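Long-range contacts in nitrite oxidoreductase subunit A (Kuenenia stuttgartiensis, PDB 7B04), which belongs to the molybdopterin oxidoreductase family and binds a molybdenum atom, two pterin guanylate groups (MD1) and an iron/sulfur cluster: residues K300-T305 with A522-E527; L358-T363 with Y542-M547. One frame throughout, in Å; residues are numbered along the deposited sequence.

Contact 1: residues K300-T305 with A522-E527. With MD1 (phosphoric acid 4-(2-amino-4-oxo-3,4,5,6,-tetrahydro-pteridin-6-yl)-2-hydroxy-3,4-dimercapto-but-3-en-yl ester guanylate ester), chain C.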
ATOM      1  N   LYS B 300      -6.145  16.937  20.896  1.00 42.59           N
ATOM      2  CA  LYS B 300      -4.894  17.458  21.435  1.00 43.70           C
ATOM      3  C   LYS B 300      -4.043  16.431  22.171  1.00 49.27           C
ATOM      4  O   LYS B 300      -2.834  16.642  22.302  1.00 54.80           O
ATOM      5  CB  LYS B 300      -5.175  18.656  22.354  1.00 37.45           C
ATOM      6  CG  LYS B 300      -5.844  19.805  21.610  1.00 52.16           C
ATOM      7  CD  LYS B 300      -5.018  20.213  20.391  1.00 52.23           C
ATOM      8  CE  LYS B 300      -5.705  21.301  19.574  1.00 56.79           C
ATOM      9  NZ  LYS B 300      -4.955  21.627  18.325  1.00 48.85           N
ATOM     10  N   LEU B 301      -4.627  15.350  22.685  1.00 39.81           N
ATOM     11  CA  LEU B 301      -3.855  14.164  23.054  1.00 36.00           C
ATOM     12  C   LEU B 301      -4.553  12.973  22.425  1.00 45.94           C
ATOM     13  O   LEU B 301      -5.656  12.596  22.840  1.00 42.93           O
ATOM     14  CB  LEU B 301      -3.722  13.983  24.565  1.00 45.11           C
ATOM     15  CG  LEU B 301      -3.070  12.628  24.882  1.00 44.56           C
ATOM     16  CD1 LEU B 301      -1.555  12.721  24.916  1.00 44.63           C
ATOM     17  CD2 LEU B 301      -3.593  12.043  26.185  1.00 39.38           C
ATOM     18  N   LEU B 302      -3.897  12.383  21.439  1.00 55.01           N
ATOM     19  CA  LEU B 302      -4.470  11.334  20.614  1.00 42.46           C
ATOM     20  C   LEU B 302      -3.781  10.009  20.912  1.00 44.71           C
ATOM     21  O   LEU B 302      -2.567   9.887  20.728  1.00 48.14           O
ATOM     22  CB  LEU B 302      -4.329  11.713  19.147  1.00 38.17           C
ATOM     23  CG  LEU B 302      -4.834  10.629  18.236  1.00 38.60           C
ATOM     24  CD1 LEU B 302      -6.251  10.448  18.624  1.00 45.91           C
ATOM     25  CD2 LEU B 302      -4.775  11.214  16.900  1.00 29.92           C
ATOM     26  N   ILE B 303      -4.563   9.012  21.321  1.00 41.88           N
ATOM     27  CA  ILE B 303      -4.041   7.725  21.767  1.00 42.94           C
ATOM     28  C   ILE B 303      -4.416   6.648  20.759  1.00 40.83           C
ATOM     29  O   ILE B 303      -5.573   6.560  20.329  1.00 42.80           O
ATOM     30  CB  ILE B 303      -4.563   7.373  23.171  1.00 44.18           C
ATOM     31  CG1 ILE B 303      -4.068   8.398  24.196  1.00 41.53           C
ATOM     32  CG2 ILE B 303      -4.138   5.965  23.572  1.00 38.10           C
ATOM     33  CD1 ILE B 303      -4.818   8.361  25.504  1.00 42.27           C
ATOM     34  N   GLN B 304      -3.435   5.823  20.395  1.00 39.03           N
ATOM     35  CA  GLN B 304      -3.590   4.765  19.403  1.00 33.65           C
ATOM     36  C   GLN B 304      -3.148   3.461  20.049  1.00 39.77           C
ATOM     37  O   GLN B 304      -1.998   3.348  20.486  1.00 40.61           O
ATOM     38  CB  GLN B 304      -2.748   5.050  18.148  1.00 42.91           C
ATOM     39  CG  GLN B 304      -3.409   5.934  17.100  1.00 45.93           C
ATOM     40  CD  GLN B 304      -2.399   6.767  16.325  1.00 47.71           C
ATOM     41  OE1 GLN B 304      -1.396   7.221  16.878  1.00 44.04           O
ATOM     42  NE2 GLN B 304      -2.656   6.961  15.037  1.00 50.61           N
ATOM     43  N   THR B 305      -4.052   2.484  20.126  1.00 37.41           N
ATOM     44  CA  THR B 305      -3.760   1.241  20.844  1.00 36.94           C
ATOM     45  C   THR B 305      -3.640   0.016  19.940  1.00 43.86           C
ATOM     46  O   THR B 305      -2.669  -0.723  20.051  1.00 55.01           O
ATOM     47  CB  THR B 305      -4.805   1.026  21.968  1.00 45.98           C
ATOM     48  OG1 THR B 305      -4.340   0.035  22.899  1.00 52.79           O
ATOM     49  CG2 THR B 305      -6.151   0.616  21.432  1.00 48.17           C
ATOM     50  N   ALA B 522      -8.607  11.503  22.807  1.00 41.49           N
ATOM     51  CA  ALA B 522      -9.252  10.509  21.964  1.00 41.12           C
ATOM     52  C   ALA B 522      -8.420   9.239  21.947  1.00 41.49           C
ATOM     53  O   ALA B 522      -7.194   9.287  21.792  1.00 39.62           O
ATOM     54  CB  ALA B 522      -9.437  11.023  20.531  1.00 41.38           C
ATOM     55  N   ILE B 523      -9.095   8.108  22.132  1.00 41.78           N
ATOM     56  CA  ILE B 523      -8.479   6.790  22.071  1.00 40.82           C
ATOM     57  C   ILE B 523      -8.944   6.135  20.783  1.00 42.80           C
ATOM     58  O   ILE B 523     -10.152   5.992  20.552  1.00 41.10           O
ATOM     59  CB  ILE B 523      -8.838   5.929  23.291  1.00 42.05           C
ATOM     60  CG1 ILE B 523      -8.433   6.643  24.576  1.00 36.88           C
ATOM     61  CG2 ILE B 523      -8.151   4.582  23.197  1.00 41.37           C
ATOM     62  CD1 ILE B 523      -8.992   6.018  25.831  1.00 35.55           C
ATOM     63  N   HIS B 524      -7.995   5.738  19.947  1.00 45.74           N
ATOM     64  CA  HIS B 524      -8.292   5.100  18.676  1.00 40.30           C
ATOM     65  C   HIS B 524      -7.711   3.699  18.661  1.00 42.71           C
ATOM     66  O   HIS B 524      -6.581   3.473  19.112  1.00 40.55           O
ATOM     67  CB  HIS B 524      -7.759   5.920  17.507  1.00 34.73           C
ATOM     68  CG  HIS B 524      -8.520   7.187  17.282  1.00 36.43           C
ATOM     69  ND1 HIS B 524      -9.584   7.278  16.413  1.00 39.40           N
ATOM     70  CD2 HIS B 524      -8.406   8.403  17.860  1.00 30.04           C
ATOM     71  CE1 HIS B 524     -10.068   8.507  16.436  1.00 39.13           C
ATOM     72  NE2 HIS B 524      -9.369   9.211  17.307  1.00 38.62           N
ATOM     73  N   TYR B 525      -8.494   2.766  18.129  1.00 41.26           N
ATOM     74  CA  TYR B 525      -8.110   1.367  18.098  1.00 40.88           C
ATOM     75  C   TYR B 525      -8.678   0.711  16.857  1.00 39.87           C
ATOM     76  O   TYR B 525      -9.503   1.283  16.142  1.00 47.26           O
ATOM     77  CB  TYR B 525      -8.595   0.607  19.330  1.00 41.24           C
ATOM     78  CG  TYR B 525      -9.959   0.977  19.848  1.00 42.54           C
ATOM     79  CD1 TYR B 525     -10.125   2.073  20.680  1.00 39.41           C
ATOM     80  CD2 TYR B 525     -11.073   0.201  19.553  1.00 40.13           C
ATOM     81  CE1 TYR B 525     -11.357   2.406  21.172  1.00 38.10           C
ATOM     82  CE2 TYR B 525     -12.320   0.529  20.052  1.00 39.28           C
ATOM     83  CZ  TYR B 525     -12.452   1.631  20.858  1.00 36.24           C
ATOM     84  OH  TYR B 525     -13.690   1.952  21.349  1.00 39.84           O
ATOM     85  N   GLY B 526      -8.225  -0.500  16.616  1.00 34.78           N
ATOM     86  CA  GLY B 526      -8.659  -1.271  15.468  1.00 41.72           C
ATOM     87  C   GLY B 526      -8.512  -2.738  15.743  1.00 45.57           C
ATOM     88  O   GLY B 526      -8.615  -3.189  16.889  1.00 51.08           O
ATOM     89  N   GLU B 527      -8.254  -3.488  14.685  1.00 39.11           N
ATOM     90  CA  GLU B 527      -8.208  -4.937  14.741  1.00 43.89           C
ATOM     91  C   GLU B 527      -6.855  -5.468  15.179  1.00 39.71           C
ATOM     92  O   GLU B 527      -6.654  -6.685  15.195  1.00 35.83           O
ATOM     93  CB  GLU B 527      -8.628  -5.505  13.387  1.00 33.30           C
ATOM     94  CG  GLU B 527     -10.116  -5.297  13.137  1.00 46.41           C
ATOM     95  CD  GLU B 527     -10.459  -3.852  12.826  1.00 52.22           C
ATOM     96  OE1 GLU B 527      -9.748  -3.236  12.012  1.00 50.22           O
ATOM     97  OE2 GLU B 527     -11.417  -3.318  13.425  1.00 56.14           O
TER
HETATM   98  PB  MD1 C5802      -5.859  -2.242  11.637  1.00 36.20           P
HETATM   99  O3B MD1 C5802      -5.421  -3.781  12.025  1.00 44.27           O
HETATM  100  O1B MD1 C5802      -4.659  -1.332  11.751  1.00 28.88           O
HETATM  101  O2B MD1 C5802      -6.937  -1.775  12.584  1.00 35.60           O
HETATM  102  O3A MD1 C5802      -6.427  -2.231  10.086  1.00 36.39           O
HETATM  103  C10 MD1 C5802      -7.637  -2.861   9.766  1.00 37.46           C
HETATM  104  C11 MD1 C5802      -8.338  -2.056   8.634  1.00 43.16           C
HETATM  105  O11 MD1 C5802      -7.151  -1.486   7.719  1.00 50.40           O
HETATM  106  C12 MD1 C5802      -9.273  -2.820   8.050  1.00 40.85           C
HETATM  107  S12 MD1 C5802     -10.242  -3.956   9.084  1.00 39.87           S
HETATM  108  C13 MD1 C5802      -9.681  -2.820   6.553  1.00 39.75           C
HETATM  109  S13 MD1 C5802     -11.004  -3.972   6.088  1.00 48.04           S
HETATM  110  C14 MD1 C5802      -9.078  -2.047   5.501  1.00 40.94           C
HETATM  111  N15 MD1 C5802      -7.593  -2.642   5.380  1.00 39.94           N
HETATM  112  C16 MD1 C5802      -6.726  -1.812   4.648  1.00 36.28           C
HETATM  113  C15 MD1 C5802      -5.718  -2.355   3.698  1.00 37.91           C
HETATM  114  O14 MD1 C5802      -5.626  -3.524   3.528  1.00 39.34           O
HETATM  115  N17 MD1 C5802      -4.830  -1.412   2.966  1.00 48.18           N
HETATM  116  C17 MD1 C5802      -4.953   0.113   3.193  1.00 47.40           C
HETATM  117  N16 MD1 C5802      -4.083   1.023   2.473  1.00 56.72           N
HETATM  118  N18 MD1 C5802      -5.975   0.665   4.160  1.00 47.84           N
HETATM  119  C20 MD1 C5802      -6.844  -0.233   4.875  1.00 44.69           C
HETATM  120  N8  MD1 C5802      -7.811   0.229   5.789  1.00 39.45           N
HETATM  121  C7  MD1 C5802      -9.202  -0.550   5.606  1.00 40.19           C
HETATM  122  PA  MD1 C5802      -3.870  -4.279  12.284  1.00 35.35           P
HETATM  123  O1A MD1 C5802      -3.834  -5.783  12.173  1.00 44.99           O
HETATM  124  O2A MD1 C5802      -2.985  -3.661  11.231  1.00 41.02           O
HETATM  125  O5' MD1 C5802      -3.327  -3.841  13.778  1.00 29.29           O
HETATM  126  C5' MD1 C5802      -2.797  -2.563  13.962  1.00 36.14           C
HETATM  127  C4' MD1 C5802      -1.607  -2.586  14.985  1.00 42.65           C
HETATM  128  O4' MD1 C5802      -2.007  -3.259  16.336  1.00 48.36           O
HETATM  129  C1' MD1 C5802      -0.786  -4.170  16.644  1.00 45.71           C
HETATM  130  N9  MD1 C5802      -1.135  -5.272  17.578  1.00 44.87           N
HETATM  131  C4  MD1 C5802      -1.427  -4.994  18.845  1.00 42.46           C
HETATM  132  N3  MD1 C5802      -1.492  -3.707  19.594  1.00 41.72           N
HETATM  133  C2  MD1 C5802      -1.852  -3.702  21.011  1.00 41.86           C
HETATM  134  N2  MD1 C5802      -1.915  -2.448  21.739  1.00 43.97           N
HETATM  135  N1  MD1 C5802      -2.144  -4.944  21.685  1.00 51.41           N
HETATM  136  C6  MD1 C5802      -2.079  -6.175  20.959  1.00 47.37           C
HETATM  137  O6  MD1 C5802      -2.319  -7.197  21.505  1.00 48.93           O
HETATM  138  C5  MD1 C5802      -1.699  -6.171  19.473  1.00 43.66           C
HETATM  139  N7  MD1 C5802      -1.569  -7.151  18.583  1.00 45.79           N
HETATM  140  C8  MD1 C5802      -1.217  -6.604  17.401  1.00 43.04           C
HETATM  141  C2' MD1 C5802      -0.500  -4.614  15.488  1.00 49.23           C
HETATM  142  O2' MD1 C5802       0.855  -5.149  15.459  1.00 52.34           O
HETATM  143  C3' MD1 C5802      -0.627  -3.269  14.524  1.00 43.19           C
HETATM  144  O3' MD1 C5802       0.592  -2.476  14.614  1.00 39.13           O
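Ile303 pairs with Ile523 at the middle of a parallel strand pair, their CA atoms 4.5 Å apart, in register with Leu302-Ala522 and Gln304-His524. The short axes run at 23° to each other. Four backbone hydrogen bonds join the strands in the alternating parallel pattern: Ala522 N to Leu301 O, Ile303 N to Ala522 O, His524 N to Ile303 O and Thr305 N to His524 O. Two CA-H...O contacts supplement them, Ile523 CA to Ile303 O and Gln304 CA to His524 O.

Apolar contacts divide between the two faces. Ile303 and Ile523 lie side by side and point the same way, CD1 of Ile303 4.1 Å from CG1 of Ile523. On the face carrying Leu302 and His524, Leu302 CD1 lies 3.8 Å from Ala522 CB, while the imidazole is held by a hydrogen bond between His524 ND1 and Trp562 NE1. Past the bridges, the chi1 of Thr305 (-164°) places CG2 between the backbone N and the carbonyl carbon, where it faces Tyr525 CB.

Polar contacts to MD1 gather at the C-terminal ends. Glu527 N donates to O2B at 3.0 Å, and MD1 N2 makes a weak hydrogen bond to Thr305 O, so the end of one strand meets the guanine and that of the other the phosphate on the pterin side, as expected where a nucleotide-bearing cofactor lies at the C-terminal edge of a parallel sheet.

In the five-stranded sheet, strand 329-332 flanks 301-304 and strand 558-561 flanks 521-525. Helix 505-517 packs on Ile303 through Leu511 and Ile515.

Contact 2: residues L358-T363 with Y542-M547; sequences LFLGIT and YYLPVM
Phe359 meets Tyr542 in an offset edge-to-face stack: the ring centroids are 5.1 Å apart and the planes stand at 75°. It is the tyrosine that presents its edge, with CD1 lying 3.6 Å above the phenylalanine plane and displaced toward the rim. The closest atoms of this pair are Phe359 CE2 and Tyr542 CE1, at 3.4 Å. Pro545 approaches the same phenylalanine differently, bringing CG to the ring edge, 3.7 Å from Phe359 CD1.

One helical turn on, Thr363 and Leu544 cross at about a right angle, and Thr363 OG1 rests against Leu544 CB. A further contact in this layer is made by Leu360, whose CB points away from the partner segment but whose end returns to it; CD2 lies 3.6 Å from Leu544 CD1. No hydrogen bond links the two segments.

The threonine is positioned from within its own helix. With OG1 beside the backbone N (chi1 -57°), the hydroxyl folds back and donates to Phe359 O at 2.6 Å. That carbonyl also accepts the helical bond from Thr363 N at 2.9 Å, and the two donors reach it from opposite faces of its plane. Farther out, Tyr542 OH bonds weakly to Asp355 OD1, Tyr542 O accepts a hydrogen bond from Ser559 OG, and the Tyr542 ring meets that of Tyr525. Ile523 of strand 521-525 lies against both Phe359 and Pro545, joining helix 355-368 and segment 542-547 to the sheet.

Chemically, the interface depends on aromatic and aliphatic contact: the one hydroxyl facing Leu544 spends its hydrogen bond inside its own helix, consistent with its close approach to hydrocarbon in a buried setting.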
ATOM      1  N   LEU B 358      -3.942  -2.672  31.018  1.00 52.48           N
ATOM      2  CA  LEU B 358      -3.275  -1.373  30.962  1.00 47.23           C
ATOM      3  C   LEU B 358      -4.249  -0.239  31.255  1.00 42.77           C
ATOM      4  O   LEU B 358      -3.966   0.641  32.075  1.00 52.12           O
ATOM      5  CB  LEU B 358      -2.622  -1.179  29.595  1.00 48.78           C
ATOM      6  CG  LEU B 358      -1.951   0.177  29.365  1.00 45.41           C
ATOM      7  CD1 LEU B 358      -0.771   0.364  30.305  1.00 46.55           C
ATOM      8  CD2 LEU B 358      -1.520   0.333  27.915  1.00 52.73           C
ATOM      9  N   PHE B 359      -5.407  -0.246  30.597  1.00 43.11           N
ATOM     10  CA  PHE B 359      -6.384   0.812  30.809  1.00 50.07           C
ATOM     11  C   PHE B 359      -7.112   0.668  32.139  1.00 49.90           C
ATOM     12  O   PHE B 359      -7.633   1.662  32.655  1.00 53.12           O
ATOM     13  CB  PHE B 359      -7.378   0.851  29.650  1.00 54.43           C
ATOM     14  CG  PHE B 359      -6.797   1.403  28.382  1.00 52.98           C
ATOM     15  CD1 PHE B 359      -6.798   2.766  28.143  1.00 50.58           C
ATOM     16  CD2 PHE B 359      -6.228   0.561  27.441  1.00 44.09           C
ATOM     17  CE1 PHE B 359      -6.256   3.281  26.980  1.00 52.28           C
ATOM     18  CE2 PHE B 359      -5.683   1.070  26.277  1.00 51.97           C
ATOM     19  CZ  PHE B 359      -5.697   2.431  26.046  1.00 59.91           C
ATOM     20  N   LEU B 360      -7.167  -0.544  32.699  1.00 46.80           N
ATOM     21  CA  LEU B 360      -7.659  -0.693  34.064  1.00 50.95           C
ATOM     22  C   LEU B 360      -6.692  -0.061  35.055  1.00 54.42           C
ATOM     23  O   LEU B 360      -7.116   0.585  36.020  1.00 51.93           O
ATOM     24  CB  LEU B 360      -7.875  -2.171  34.393  1.00 50.16           C
ATOM     25  CG  LEU B 360      -9.079  -2.870  33.757  1.00 50.13           C
ATOM     26  CD1 LEU B 360      -9.023  -4.370  34.004  1.00 48.04           C
ATOM     27  CD2 LEU B 360     -10.378  -2.287  34.283  1.00 42.52           C
ATOM     28  N   GLY B 361      -5.388  -0.241  34.834  1.00 56.55           N
ATOM     29  CA  GLY B 361      -4.405   0.416  35.681  1.00 52.65           C
ATOM     30  C   GLY B 361      -4.472   1.928  35.579  1.00 52.75           C
ATOM     31  O   GLY B 361      -4.289   2.635  36.573  1.00 60.88           O
ATOM     32  N   ILE B 362      -4.735   2.444  34.377  1.00 50.71           N
ATOM     33  CA  ILE B 362      -4.862   3.887  34.203  1.00 50.48           C
ATOM     34  C   ILE B 362      -6.156   4.383  34.836  1.00 48.07           C
ATOM     35  O   ILE B 362      -6.203   5.475  35.415  1.00 44.83           O
ATOM     36  CB  ILE B 362      -4.777   4.254  32.709  1.00 46.98           C
ATOM     37  CG1 ILE B 362      -3.406   3.877  32.148  1.00 50.38           C
ATOM     38  CG2 ILE B 362      -5.043   5.737  32.500  1.00 48.61           C
ATOM     39  CD1 ILE B 362      -3.311   3.989  30.643  1.00 45.81           C
ATOM     40  N   THR B 363      -7.223   3.584  34.749  1.00 50.89           N
ATOM     41  CA  THR B 363      -8.470   3.938  35.418  1.00 49.97           C
ATOM     42  C   THR B 363      -8.273   4.013  36.928  1.00 50.64           C
ATOM     43  O   THR B 363      -8.833   4.894  37.592  1.00 46.03           O
ATOM     44  CB  THR B 363      -9.562   2.926  35.068  1.00 45.21           C
ATOM     45  OG1 THR B 363      -9.722   2.867  33.647  1.00 42.56           O
ATOM     46  CG2 THR B 363     -10.886   3.321  35.704  1.00 44.01           C
ATOM     47  N   TYR B 542     -11.600   0.407  26.747  1.00 57.25           N
ATOM     48  CA  TYR B 542     -11.196   1.615  26.039  1.00 44.56           C
ATOM     49  C   TYR B 542     -12.081   2.825  26.323  1.00 40.01           C
ATOM     50  O   TYR B 542     -11.750   3.925  25.867  1.00 43.34           O
ATOM     51  CB  TYR B 542     -11.164   1.340  24.534  1.00 42.29           C
ATOM     52  CG  TYR B 542     -10.096   0.348  24.134  1.00 37.38           C
ATOM     53  CD1 TYR B 542      -8.979   0.149  24.932  1.00 40.32           C
ATOM     54  CD2 TYR B 542     -10.206  -0.395  22.965  1.00 42.27           C
ATOM     55  CE1 TYR B 542      -7.998  -0.755  24.577  1.00 47.06           C
ATOM     56  CE2 TYR B 542      -9.228  -1.302  22.601  1.00 40.32           C
ATOM     57  CZ  TYR B 542      -8.127  -1.478  23.413  1.00 43.58           C
ATOM     58  OH  TYR B 542      -7.148  -2.376  23.062  1.00 45.21           O
ATOM     59  N   TYR B 543     -13.183   2.666  27.059  1.00 43.19           N
ATOM     60  CA  TYR B 543     -14.002   3.806  27.457  1.00 38.70           C
ATOM     61  C   TYR B 543     -13.758   4.259  28.890  1.00 40.52           C
ATOM     62  O   TYR B 543     -14.107   5.396  29.227  1.00 41.59           O
ATOM     63  CB  TYR B 543     -15.498   3.499  27.294  1.00 38.37           C
ATOM     64  CG  TYR B 543     -16.049   3.689  25.893  1.00 42.35           C
ATOM     65  CD1 TYR B 543     -15.353   3.240  24.779  1.00 50.57           C
ATOM     66  CD2 TYR B 543     -17.265   4.333  25.684  1.00 48.11           C
ATOM     67  CE1 TYR B 543     -15.857   3.413  23.499  1.00 46.52           C
ATOM     68  CE2 TYR B 543     -17.774   4.514  24.408  1.00 45.50           C
ATOM     69  CZ  TYR B 543     -17.062   4.054  23.320  1.00 46.85           C
ATOM     70  OH  TYR B 543     -17.554   4.227  22.048  1.00 51.04           O
ATOM     71  N   LEU B 544     -13.174   3.408  29.735  1.00 42.74           N
ATOM     72  CA  LEU B 544     -13.019   3.752  31.148  1.00 37.95           C
ATOM     73  C   LEU B 544     -12.261   5.056  31.369  1.00 38.32           C
ATOM     74  O   LEU B 544     -12.781   5.926  32.089  1.00 43.73           O
ATOM     75  CB  LEU B 544     -12.360   2.585  31.892  1.00 35.15           C
ATOM     76  CG  LEU B 544     -13.232   1.355  32.135  1.00 45.80           C
ATOM     77  CD1 LEU B 544     -12.393   0.218  32.683  1.00 45.70           C
ATOM     78  CD2 LEU B 544     -14.367   1.689  33.086  1.00 44.61           C
ATOM     79  N   PRO B 545     -11.065   5.272  30.808  1.00 43.27           N
ATOM     80  CA  PRO B 545     -10.388   6.557  31.046  1.00 44.05           C
ATOM     81  C   PRO B 545     -11.084   7.731  30.384  1.00 43.56           C
ATOM     82  O   PRO B 545     -10.908   8.868  30.836  1.00 42.11           O
ATOM     83  CB  PRO B 545      -8.988   6.335  30.462  1.00 39.48           C
ATOM     84  CG  PRO B 545      -9.183   5.306  29.420  1.00 39.59           C
ATOM     85  CD  PRO B 545     -10.260   4.395  29.934  1.00 47.47           C
ATOM     86  N   VAL B 546     -11.879   7.490  29.340  1.00 43.15           N
ATOM     87  CA  VAL B 546     -12.538   8.576  28.626  1.00 43.60           C
ATOM     88  C   VAL B 546     -13.933   8.876  29.169  1.00 47.37           C
ATOM     89  O   VAL B 546     -14.437   9.991  28.970  1.00 47.53           O
ATOM     90  CB  VAL B 546     -12.591   8.254  27.120  1.00 51.20           C
ATOM     91  CG1 VAL B 546     -13.735   7.311  26.797  1.00 50.07           C
ATOM     92  CG2 VAL B 546     -12.706   9.516  26.303  1.00 46.49           C
ATOM     93  N   MET B 547     -14.567   7.920  29.856  1.00 51.86           N
ATOM     94  CA  MET B 547     -15.833   8.206  30.523  1.00 45.67           C
ATOM     95  C   MET B 547     -15.625   9.127  31.717  1.00 43.78           C
ATOM     96  O   MET B 547     -16.463   9.989  32.002  1.00 40.62           O
ATOM     97  CB  MET B 547     -16.500   6.909  30.980  1.00 45.87           C
ATOM     98  CG  MET B 547     -17.094   6.064  29.873  1.00 57.09           C
ATOM     99  SD  MET B 547     -18.048   4.689  30.544  1.00 68.15           S
ATOM    100  CE  MET B 547     -16.741   3.599  31.090  1.00 38.48           C
TER

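Overall arrangement
Contacts 1 and 2 lie 12 Å apart between centres, on the same side of the chain's centre and within the part of the chain that belongs to the molybdopterin oxidoreductase family. Their segments alternate along the chain: 300-305, 358-363, 522-527, then 542-547. Contact 1 supplies two adjacent strands of the five-stranded parallel sheet; contact 2 joins helix 355-368 to helix 544-548 and the turn before it. They touch directly, with Tyr525 CD1 3.4 Å from Tyr542 CD2 and Thr305 CG2 3.5 Å from Tyr542 CZ. Helix 505-517 packs against both. The strands and the helices packed on them are thus in direct, buried contact next to MD1, which contact 1 binds and the Tyr542 side chain approaches to about 5 Å.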